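Local atomic coordinates of acetyl-CoA acetyltransferase (Bacillus anthracis, PDB entry 3SS6), a protein that probably catalyses the reversible Claisen condensation of two acetyl-CoA molecules to acetoacetyl-CoA and free coenzyme A. Residues H5-T10 and L258-E263; G44-H49 and K267-Q272; T186-A191 and E219-D224. All coordinates share one frame; numbering follows the deposited sequence.

Contact 1 (H5-T10 and L258-E263); sequences HNVVIT and LVLMSE
Met261 curls its thioether end over Thr10: CE lies 3.7 Å from Thr10 CG2, the two side chains crossing at about a right angle. The bend at chi3 (67°) turns the methyl back onto Thr10, bringing CE against OG1 as well. Thr10 OG1 also rests on Val259, with CG1 3.4 Å away, but its polar partner is the carbonyl O of Gly44. Further along this face, Val8 CG2 reaches Met261 CG at 4.0 Å, and Val8 CG1 lies across the CB-CG stem of Glu263. On the other face, Leu260 CD2 is wedged between two residues of the first strand, 3.8 Å from Val7 CG1 and also against Ile9 CG1. Ile9 and Leu260 run side by side and point the same way, while Ile9 CD1 touches Leu258 CD2. The antiparallel backbones are zipped by Val8 N to Met261 O (3.0 Å, angle at H 173°), Met261 N to Val8 O and Thr10 N to Val259 O; Val8 and Met261 form the hydrogen-bonded pair between two non-hydrogen-bonded ones. Where the ladder ends, Glu263 N bonds to Asn6 O, and Asn6 ND2 gives a straight bond in its own amide plane to Glu263 OE1 (2.9 Å); amide and carboxylate are turned 40° apart. Glu263 OE2 is bridged to Arg276, so both carboxylate oxygens are held. Ser262, the N-cap of helix 263-269, turns its OG to Lys265 N. Strands 7-19 and 252-262 are central in the mixed thiolase sheet. Strand 275-284 continues it beyond strand 7-19, and helices 93-107 and 352-370 pack on the face of Leu258, Leu260 and Ile9.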
loop_
_atom_site.group_PDB
_atom_site.type_symbol
_atom_site.label_atom_id
_atom_site.label_comp_id
_atom_site.label_asym_id
_atom_site.label_seq_id
_atom_site.Cartn_x
_atom_site.Cartn_y
_atom_site.Cartn_z
ATOM N N HIS A 5 -38.768 28.092 17.252
ATOM C CA HIS A 5 -39.371 26.994 17.996
ATOM C C HIS A 5 -38.471 26.467 19.096
ATOM O O HIS A 5 -37.260 26.376 18.916
ATOM C CB HIS A 5 -39.720 25.859 17.034
ATOM C CG HIS A 5 -40.757 26.243 16.028
ATOM N ND1 HIS A 5 -42.108 26.101 16.265
ATOM C CD2 HIS A 5 -40.643 26.800 14.800
ATOM C CE1 HIS A 5 -42.782 26.538 15.216
ATOM N NE2 HIS A 5 -41.919 26.970 14.315
ATOM N N ASN A 6 -39.060 26.104 20.232
ATOM C CA ASN A 6 -38.290 25.415 21.260
ATOM C C ASN A 6 -37.943 24.031 20.754
ATOM O O ASN A 6 -38.751 23.402 20.070
ATOM C CB ASN A 6 -39.091 25.273 22.556
ATOM C CG ASN A 6 -39.373 26.607 23.234
ATOM O OD1 ASN A 6 -38.766 27.624 22.908
ATOM N ND2 ASN A 6 -40.284 26.590 24.216
ATOM N N VAL A 7 -36.757 23.549 21.115
ATOM C CA VAL A 7 -36.284 22.231 20.686
ATOM C C VAL A 7 -36.345 21.233 21.846
ATOM O O VAL A 7 -35.768 21.469 22.907
ATOM C CB VAL A 7 -34.850 22.315 20.183
ATOM C CG1 VAL A 7 -34.386 20.937 19.675
ATOM C CG2 VAL A 7 -34.744 23.364 19.080
ATOM N N VAL A 8 -37.043 20.122 21.644
ATOM C CA VAL A 8 -37.116 19.083 22.660
ATOM C C VAL A 8 -36.550 17.781 22.119
ATOM O O VAL A 8 -36.413 17.596 20.909
ATOM C CB VAL A 8 -38.559 18.871 23.198
ATOM C CG1 VAL A 8 -39.078 20.165 23.830
ATOM C CG2 VAL A 8 -39.481 18.398 22.095
ATOM N N ILE A 9 -36.205 16.889 23.036
ATOM C CA ILE A 9 -35.538 15.639 22.712
ATOM C C ILE A 9 -36.447 14.521 23.182
ATOM O O ILE A 9 -36.783 14.458 24.365
ATOM C CB ILE A 9 -34.195 15.545 23.468
ATOM C CG1 ILE A 9 -33.223 16.615 22.954
ATOM C CG2 ILE A 9 -33.570 14.153 23.302
ATOM C CD1 ILE A 9 -32.095 16.932 23.924
ATOM N N THR A 10 -36.845 13.637 22.272
ATOM C CA THR A 10 -37.815 12.592 22.634
ATOM C C THR A 10 -37.233 11.185 22.808
ATOM O O THR A 10 -37.919 10.281 23.316
ATOM C CB THR A 10 -38.975 12.538 21.619
ATOM O OG1 THR A 10 -38.461 12.226 20.321
ATOM C CG2 THR A 10 -39.707 13.877 21.578
ATOM N N LEU A 258 -29.916 11.031 19.040
ATOM C CA LEU A 258 -31.086 11.616 19.694
ATOM C C LEU A 258 -32.164 11.846 18.642
ATOM O O LEU A 258 -31.857 12.083 17.473
ATOM C CB LEU A 258 -30.744 12.969 20.322
ATOM C CG LEU A 258 -29.924 13.048 21.608
ATOM C CD1 LEU A 258 -28.551 12.410 21.416
ATOM C CD2 LEU A 258 -29.803 14.519 21.972
ATOM N N VAL A 259 -33.430 11.807 19.063
ATOM C CA VAL A 259 -34.506 12.290 18.207
ATOM C C VAL A 259 -34.921 13.649 18.759
ATOM O O VAL A 259 -35.232 13.776 19.952
ATOM C CB VAL A 259 -35.730 11.339 18.190
ATOM C CG1 VAL A 259 -36.867 11.952 17.362
ATOM C CG2 VAL A 259 -35.332 9.957 17.639
ATOM N N LEU A 260 -34.884 14.667 17.903
ATOM C CA LEU A 260 -35.242 16.022 18.302
ATOM C C LEU A 260 -36.421 16.496 17.478
ATOM O O LEU A 260 -36.556 16.127 16.309
ATOM C CB LEU A 260 -34.056 16.976 18.082
ATOM C CG LEU A 260 -32.765 16.635 18.829
ATOM C CD1 LEU A 260 -31.792 15.805 17.948
ATOM C CD2 LEU A 260 -32.094 17.912 19.286
ATOM N N MET A 261 -37.274 17.332 18.068
ATOM C CA MET A 261 -38.370 17.913 17.306
ATOM C C MET A 261 -38.795 19.229 17.955
ATOM O O MET A 261 -38.325 19.573 19.037
ATOM C CB MET A 261 -39.555 16.933 17.216
ATOM C CG MET A 261 -40.208 16.624 18.572
ATOM S SD MET A 261 -41.540 15.403 18.423
ATOM C CE MET A 261 -40.582 13.951 17.951
ATOM N N SER A 262 -39.645 19.989 17.280
ATOM C CA SER A 262 -40.162 21.204 17.896
ATOM C C SER A 262 -41.043 20.815 19.071
ATOM O O SER A 262 -41.660 19.747 19.072
ATOM C CB SER A 262 -40.947 22.046 16.893
ATOM O OG SER A 262 -42.130 21.370 16.480
ATOM N N GLU A 263 -41.094 21.672 20.078
ATOM C CA GLU A 263 -41.961 21.405 21.210
ATOM C C GLU A 263 -43.425 21.310 20.760
ATOM O O GLU A 263 -44.204 20.530 21.309
ATOM C CB GLU A 263 -41.788 22.473 22.285
ATOM C CG GLU A 263 -42.474 22.079 23.597
ATOM C CD GLU A 263 -42.031 22.915 24.778
ATOM O OE1 GLU A 263 -41.293 23.901 24.583
ATOM O OE2 GLU A 263 -42.429 22.580 25.915
#

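Contact 2 (G44-H49 and K267-Q272); sequences GGVEPH and KEKGLQ
Leu271 spreads its forked end over Gly45, with CD1 and CD2 both 3.8 Å from Gly45 CA. Its CG stands anti to the carbonyl carbon (chi1 -60°), which sends the fork across to this backbone, and CD1 also meets Gly44 O at 3.5 Å. Having no side chain, Gly45 lets the leucine come right down on its main chain; its positive phi marks the end of helix 29-43. Lys269 approaches along another line. Its chain, bent at chi2 and chi4, crosses Val46 at about a right angle, and NZ ends 3.7 Å from Val46 CG1. The same NZ makes a weak hydrogen bond to Gly45 O (3.4 Å), but its stronger partner is Glu50, with which it forms a salt bridge. Lys269 is modelled in two conformers, so the details of this reach are less firm than those of Leu271. Helix 263-269 finishes in a Schellman motif at Gly270, and the chain then turns so that Leu271 as well as Lys269 meets the 44-46 loop. The joint between the two helix exits therefore probably relies on apolar cover by Leu271 and on the charge pairing of Lys269 with Glu50, more than on the long bond to Gly45.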
loop_
_atom_site.group_PDB
_atom_site.type_symbol
_atom_site.label_atom_id
_atom_site.label_comp_id
_atom_site.label_asym_id
_atom_site.label_seq_id
_atom_site.Cartn_x
_atom_site.Cartn_y
_atom_site.Cartn_z
ATOM N N GLY A 44 -38.762 7.410 19.578
ATOM C CA GLY A 44 -38.869 8.856 19.506
ATOM C C GLY A 44 -40.236 9.410 19.164
ATOM O O GLY A 44 -40.404 10.620 19.103
ATOM N N GLY A 45 -41.207 8.531 18.934
ATOM C CA GLY A 45 -42.577 8.966 18.723
ATOM C C GLY A 45 -42.902 9.366 17.296
ATOM O O GLY A 45 -43.925 10.016 17.040
ATOM N N VAL A 46 -42.038 8.968 16.368
ATOM C CA VAL A 46 -42.218 9.278 14.952
ATOM C C VAL A 46 -41.979 8.050 14.090
ATOM O O VAL A 46 -41.223 7.155 14.461
ATOM C CB VAL A 46 -41.233 10.379 14.472
ATOM C CG1 VAL A 46 -41.630 11.730 15.025
ATOM C CG2 VAL A 46 -39.791 10.021 14.850
ATOM N N GLU A 47 -42.624 8.008 12.930
ATOM C CA GLU A 47 -42.269 7.016 11.928
ATOM C C GLU A 47 -41.116 7.559 11.090
ATOM O O GLU A 47 -40.939 8.779 10.971
ATOM C CB GLU A 47 -43.469 6.705 11.029
ATOM C CG GLU A 47 -44.607 6.019 11.754
ATOM C CD GLU A 47 -44.175 4.707 12.386
ATOM O OE1 GLU A 47 -43.763 3.791 11.641
ATOM O OE2 GLU A 47 -44.248 4.593 13.630
ATOM N N PRO A 48 -40.328 6.659 10.497
ATOM C CA PRO A 48 -39.197 7.104 9.676
ATOM C C PRO A 48 -39.564 8.169 8.642
ATOM O O PRO A 48 -38.784 9.107 8.445
ATOM C CB PRO A 48 -38.744 5.808 8.998
ATOM C CG PRO A 48 -39.043 4.756 10.018
ATOM C CD PRO A 48 -40.369 5.189 10.618
ATOM N N HIS A 49 -40.722 8.052 8.000
ATOM C CA HIS A 49 -41.078 9.009 6.956
ATOM C C HIS A 49 -41.267 10.426 7.512
ATOM O O HIS A 49 -41.222 11.407 6.764
ATOM C CB HIS A 49 -42.323 8.550 6.188
ATOM C CG HIS A 49 -43.600 8.719 6.948
ATOM N ND1 HIS A 49 -44.191 7.692 7.651
ATOM C CD2 HIS A 49 -44.399 9.799 7.113
ATOM C CE1 HIS A 49 -45.300 8.133 8.218
ATOM N NE2 HIS A 49 -45.448 9.407 7.908
ATOM N N LYS A 267 -46.095 18.243 21.280
ATOM C CA LYS A 267 -47.439 18.445 21.827
ATOM C C LYS A 267 -48.481 17.858 20.884
ATOM O O LYS A 267 -49.440 17.211 21.324
ATOM C CB LYS A 267 -47.711 19.933 22.055
ATOM C CG LYS A 267 -49.096 20.241 22.657
ATOM C CD LYS A 267 -49.148 19.834 24.121
ATOM C CE LYS A 267 -50.480 20.205 24.759
ATOM N NZ LYS A 267 -50.478 19.943 26.227
ATOM N N GLU A 268 -48.289 18.091 19.588
ATOM C CA GLU A 268 -49.185 17.568 18.560
ATOM C C GLU A 268 -49.313 16.053 18.676
ATOM O O GLU A 268 -50.413 15.496 18.574
ATOM C CB GLU A 268 -48.658 17.939 17.170
ATOM C CG GLU A 268 -49.290 17.168 16.017
ATOM C CD GLU A 268 -48.459 17.238 14.741
ATOM O OE1 GLU A 268 -48.300 18.347 14.186
ATOM O OE2 GLU A 268 -47.955 16.183 14.297
ATOM N N LYS A 269 -48.177 15.397 18.895
ATOM C CA LYS A 269 -48.086 13.938 18.938
ATOM C C LYS A 269 -48.483 13.342 20.283
ATOM O O LYS A 269 -48.614 12.125 20.416
ATOM C CB LYS A 269 -46.659 13.495 18.616
ATOM C CG LYS A 269 -46.197 13.814 17.211
ATOM C CD LYS A 269 -47.137 13.228 16.182
ATOM C CE LYS A 269 -46.486 13.175 14.813
ATOM N NZ LYS A 269 -45.311 12.252 14.817
ATOM N N GLY A 270 -48.652 14.195 21.287
ATOM C CA GLY A 270 -48.960 13.729 22.631
ATOM C C GLY A 270 -47.769 13.065 23.301
ATOM O O GLY A 270 -47.931 12.144 24.098
ATOM N N LEU A 271 -46.568 13.530 22.971
ATOM C CA LEU A 271 -45.339 12.935 23.489
ATOM C C LEU A 271 -44.810 13.721 24.677
ATOM O O LEU A 271 -44.781 14.953 24.647
ATOM C CB LEU A 271 -44.242 12.929 22.409
ATOM C CG LEU A 271 -44.464 12.178 21.103
ATOM C CD1 LEU A 271 -43.264 12.378 20.176
ATOM C CD2 LEU A 271 -44.668 10.707 21.381
ATOM N N GLN A 272 -44.382 13.009 25.717
ATOM C CA GLN A 272 -43.611 13.620 26.801
ATOM C C GLN A 272 -42.122 13.540 26.472
ATOM O O GLN A 272 -41.529 12.461 26.515
ATOM C CB GLN A 272 -43.894 12.905 28.126
ATOM C CG GLN A 272 -43.044 13.378 29.306
ATOM C CD GLN A 272 -43.230 14.854 29.605
ATOM O OE1 GLN A 272 -42.297 15.650 29.472
ATOM N NE2 GLN A 272 -44.434 15.226 30.005
#

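Contact 3 (T186-A191 and E219-D224); sequences TLALKA and EHPRAD. With SO4 (sulfate ion), chain C.
The pyrrolidine ring of Pro221 meets helix 174-194 with two of its carbons: CG lies 3.8 Å from Ala188 CB, and CB lies 3.7 Å from Leu189 CD2. Farther out, the flat guanidinium of Arg222 takes Asp224 OD2 at its edge, in plane. In the N-terminal half of this thiolase fold, proline, alanine and leucine carbons lay the loop between strand 212-215 and helix 227-231 against the helix by plain apolar packing. Leu189 supplies most of the cover from the helix. Its two methyls divide the work: the side chain crosses the proline obliquely and sets CD2 against it, whereas CD1 reaches Arg222 O at 3.6 Å and the CA of Ala223. Leu348 of helix 345-348 touches both Ala188 and Pro221, and the backbone N of Arg222 bonds to the side-chain ND1 of His185, one turn before Leu189. Arg222 grips Asp224 side-on in a salt bridge, NE to OD1 (2.8 Å) and NH2 to OD2 (3.0 Å). The NE bond uses the syn lone pair of OD1, yet OD1 sits 32° out of the guanidinium plane. Beside this pair lies a sulfate ion, probably from the crystallisation liquor. Backbone amides anchor it: Ala223 N bonds to sulfate O1 at 2.8 Å with an angle of 168° at the hydrogen, and Asp224 N bonds to O4 at 3.0 Å.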
loop_
_atom_site.group_PDB
_atom_site.type_symbol
_atom_site.label_atom_id
_atom_site.label_comp_id
_atom_site.label_asym_id
_atom_site.label_seq_id
_atom_site.Cartn_x
_atom_site.Cartn_y
_atom_site.Cartn_z
ATOM N N THR A 186 -13.951 3.305 38.112
ATOM C CA THR A 186 -14.718 2.838 39.265
ATOM C C THR A 186 -16.198 3.209 39.152
ATOM O O THR A 186 -17.086 2.365 39.381
ATOM C CB THR A 186 -14.144 3.378 40.587
ATOM O OG1 THR A 186 -12.804 2.894 40.764
ATOM C CG2 THR A 186 -14.989 2.898 41.767
ATOM N N LEU A 187 -16.461 4.468 38.810
ATOM C CA LEU A 187 -17.834 4.944 38.679
ATOM C C LEU A 187 -18.542 4.306 37.483
ATOM O O LEU A 187 -19.735 3.998 37.564
ATOM C CB LEU A 187 -17.884 6.473 38.598
ATOM C CG LEU A 187 -17.399 7.171 39.875
ATOM C CD1 LEU A 187 -17.472 8.686 39.712
ATOM C CD2 LEU A 187 -18.217 6.731 41.087
ATOM N N ALA A 188 -17.810 4.089 36.388
ATOM C CA ALA A 188 -18.387 3.410 35.224
ATOM C C ALA A 188 -18.792 1.981 35.584
ATOM O O ALA A 188 -19.911 1.555 35.281
ATOM C CB ALA A 188 -17.411 3.422 34.031
ATOM N N LEU A 189 -17.889 1.244 36.234
ATOM C CA LEU A 189 -18.183 -0.133 36.645
ATOM C C LEU A 189 -19.409 -0.195 37.550
ATOM O O LEU A 189 -20.265 -1.066 37.383
ATOM C CB LEU A 189 -16.970 -0.780 37.339
ATOM C CG LEU A 189 -15.788 -1.040 36.390
ATOM C CD1 LEU A 189 -14.484 -1.288 37.149
ATOM C CD2 LEU A 189 -16.084 -2.202 35.444
ATOM N N LYS A 190 -19.491 0.738 38.496
ATOM C CA LYS A 190 -20.620 0.810 39.413
ATOM C C LYS A 190 -21.920 1.092 38.659
ATOM O O LYS A 190 -22.931 0.441 38.901
ATOM C CB LYS A 190 -20.363 1.876 40.488
ATOM C CG LYS A 190 -21.332 1.870 41.663
ATOM C CD LYS A 190 -22.648 2.561 41.341
ATOM C CE LYS A 190 -23.456 2.790 42.623
ATOM N NZ LYS A 190 -24.914 2.595 42.407
ATOM N N ALA A 191 -21.891 2.054 37.740
ATOM C CA ALA A 191 -23.085 2.375 36.962
ATOM C C ALA A 191 -23.537 1.172 36.149
ATOM O O ALA A 191 -24.729 0.871 36.058
ATOM C CB ALA A 191 -22.829 3.563 36.048
ATOM N N GLU A 219 -17.151 -2.033 27.018
ATOM C CA GLU A 219 -16.067 -2.958 27.318
ATOM C C GLU A 219 -14.755 -2.294 27.735
ATOM O O GLU A 219 -13.797 -2.992 28.084
ATOM C CB GLU A 219 -15.872 -4.009 26.208
ATOM C CG GLU A 219 -15.519 -3.422 24.884
ATOM C CD GLU A 219 -15.227 -4.454 23.785
ATOM O OE1 GLU A 219 -15.253 -5.689 23.996
ATOM O OE2 GLU A 219 -14.947 -4.002 22.674
ATOM N N HIS A 220 -14.727 -0.960 27.761
ATOM C CA HIS A 220 -13.504 -0.260 28.165
ATOM C C HIS A 220 -13.244 -0.267 29.680
ATOM O O HIS A 220 -12.097 -0.329 30.101
ATOM C CB HIS A 220 -13.462 1.187 27.635
ATOM C CG HIS A 220 -12.076 1.748 27.551
ATOM N ND1 HIS A 220 -11.235 1.484 26.490
ATOM C CD2 HIS A 220 -11.375 2.537 28.399
ATOM C CE1 HIS A 220 -10.080 2.097 26.681
ATOM N NE2 HIS A 220 -10.138 2.743 27.831
ATOM N N PRO A 221 -14.299 -0.172 30.506
ATOM C CA PRO A 221 -14.014 -0.133 31.946
ATOM C C PRO A 221 -13.314 -1.403 32.415
ATOM O O PRO A 221 -13.673 -2.501 31.972
ATOM C CB PRO A 221 -15.404 -0.009 32.569
ATOM C CG PRO A 221 -16.177 0.790 31.520
ATOM C CD PRO A 221 -15.705 0.163 30.213
ATOM N N ARG A 222 -12.327 -1.248 33.296
ATOM C CA ARG A 222 -11.491 -2.363 33.733
ATOM C C ARG A 222 -11.482 -2.518 35.244
ATOM O O ARG A 222 -11.068 -1.612 35.958
ATOM C CB ARG A 222 -10.042 -2.158 33.299
ATOM C CG ARG A 222 -9.801 -2.067 31.805
ATOM C CD ARG A 222 -8.342 -1.653 31.544
ATOM N NE ARG A 222 -7.385 -2.625 32.083
ATOM C CZ ARG A 222 -6.062 -2.464 32.075
ATOM N NH1 ARG A 222 -5.527 -1.362 31.562
ATOM N NH2 ARG A 222 -5.270 -3.403 32.584
ATOM N N ALA A 223 -11.894 -3.680 35.723
ATOM C CA ALA A 223 -11.845 -3.951 37.158
ATOM C C ALA A 223 -10.400 -4.031 37.666
ATOM O O ALA A 223 -10.139 -3.827 38.856
ATOM C CB ALA A 223 -12.600 -5.231 37.477
ATOM N N ASP A 224 -9.461 -4.313 36.767
ATOM C CA ASP A 224 -8.064 -4.462 37.165
ATOM C C ASP A 224 -7.288 -3.138 37.197
ATOM O O ASP A 224 -6.097 -3.114 37.522
ATOM C CB ASP A 224 -7.350 -5.514 36.303
ATOM C CG ASP A 224 -7.128 -5.058 34.873
ATOM O OD1 ASP A 224 -7.790 -4.098 34.435
ATOM O OD2 ASP A 224 -6.290 -5.673 34.181
HETATM S S SO4 C . -11.353 -6.340 33.466
HETATM O O1 SO4 C . -12.573 -5.583 33.759
HETATM O O2 SO4 C . -11.646 -7.770 33.561
HETATM O O3 SO4 C . -10.892 -6.026 32.112
HETATM O O4 SO4 C . -10.300 -5.999 34.425
#

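Overall arrangement
From the N terminus, the chain lays down the start of strand 7-19, passes through helix 29-43 and leaves it at residues 44-49. It then runs far away, and contact 3 closes a short local loop between helix 174-194 and the loop at 219-224. On its return, strand 252-262 closes contact 1, and the end of helix 263-269 closes contact 2. The long loops of contacts 1 and 2 therefore cross, and both enclose contact 3. Contacts 1 and 2 adjoin: Met261 CE packs on Gly44 O, Val46 CG1 and Leu271 CD1, tying the central sheet to both helix exits. Contact 3 lies apart, its centre 32 Å from that of contact 1.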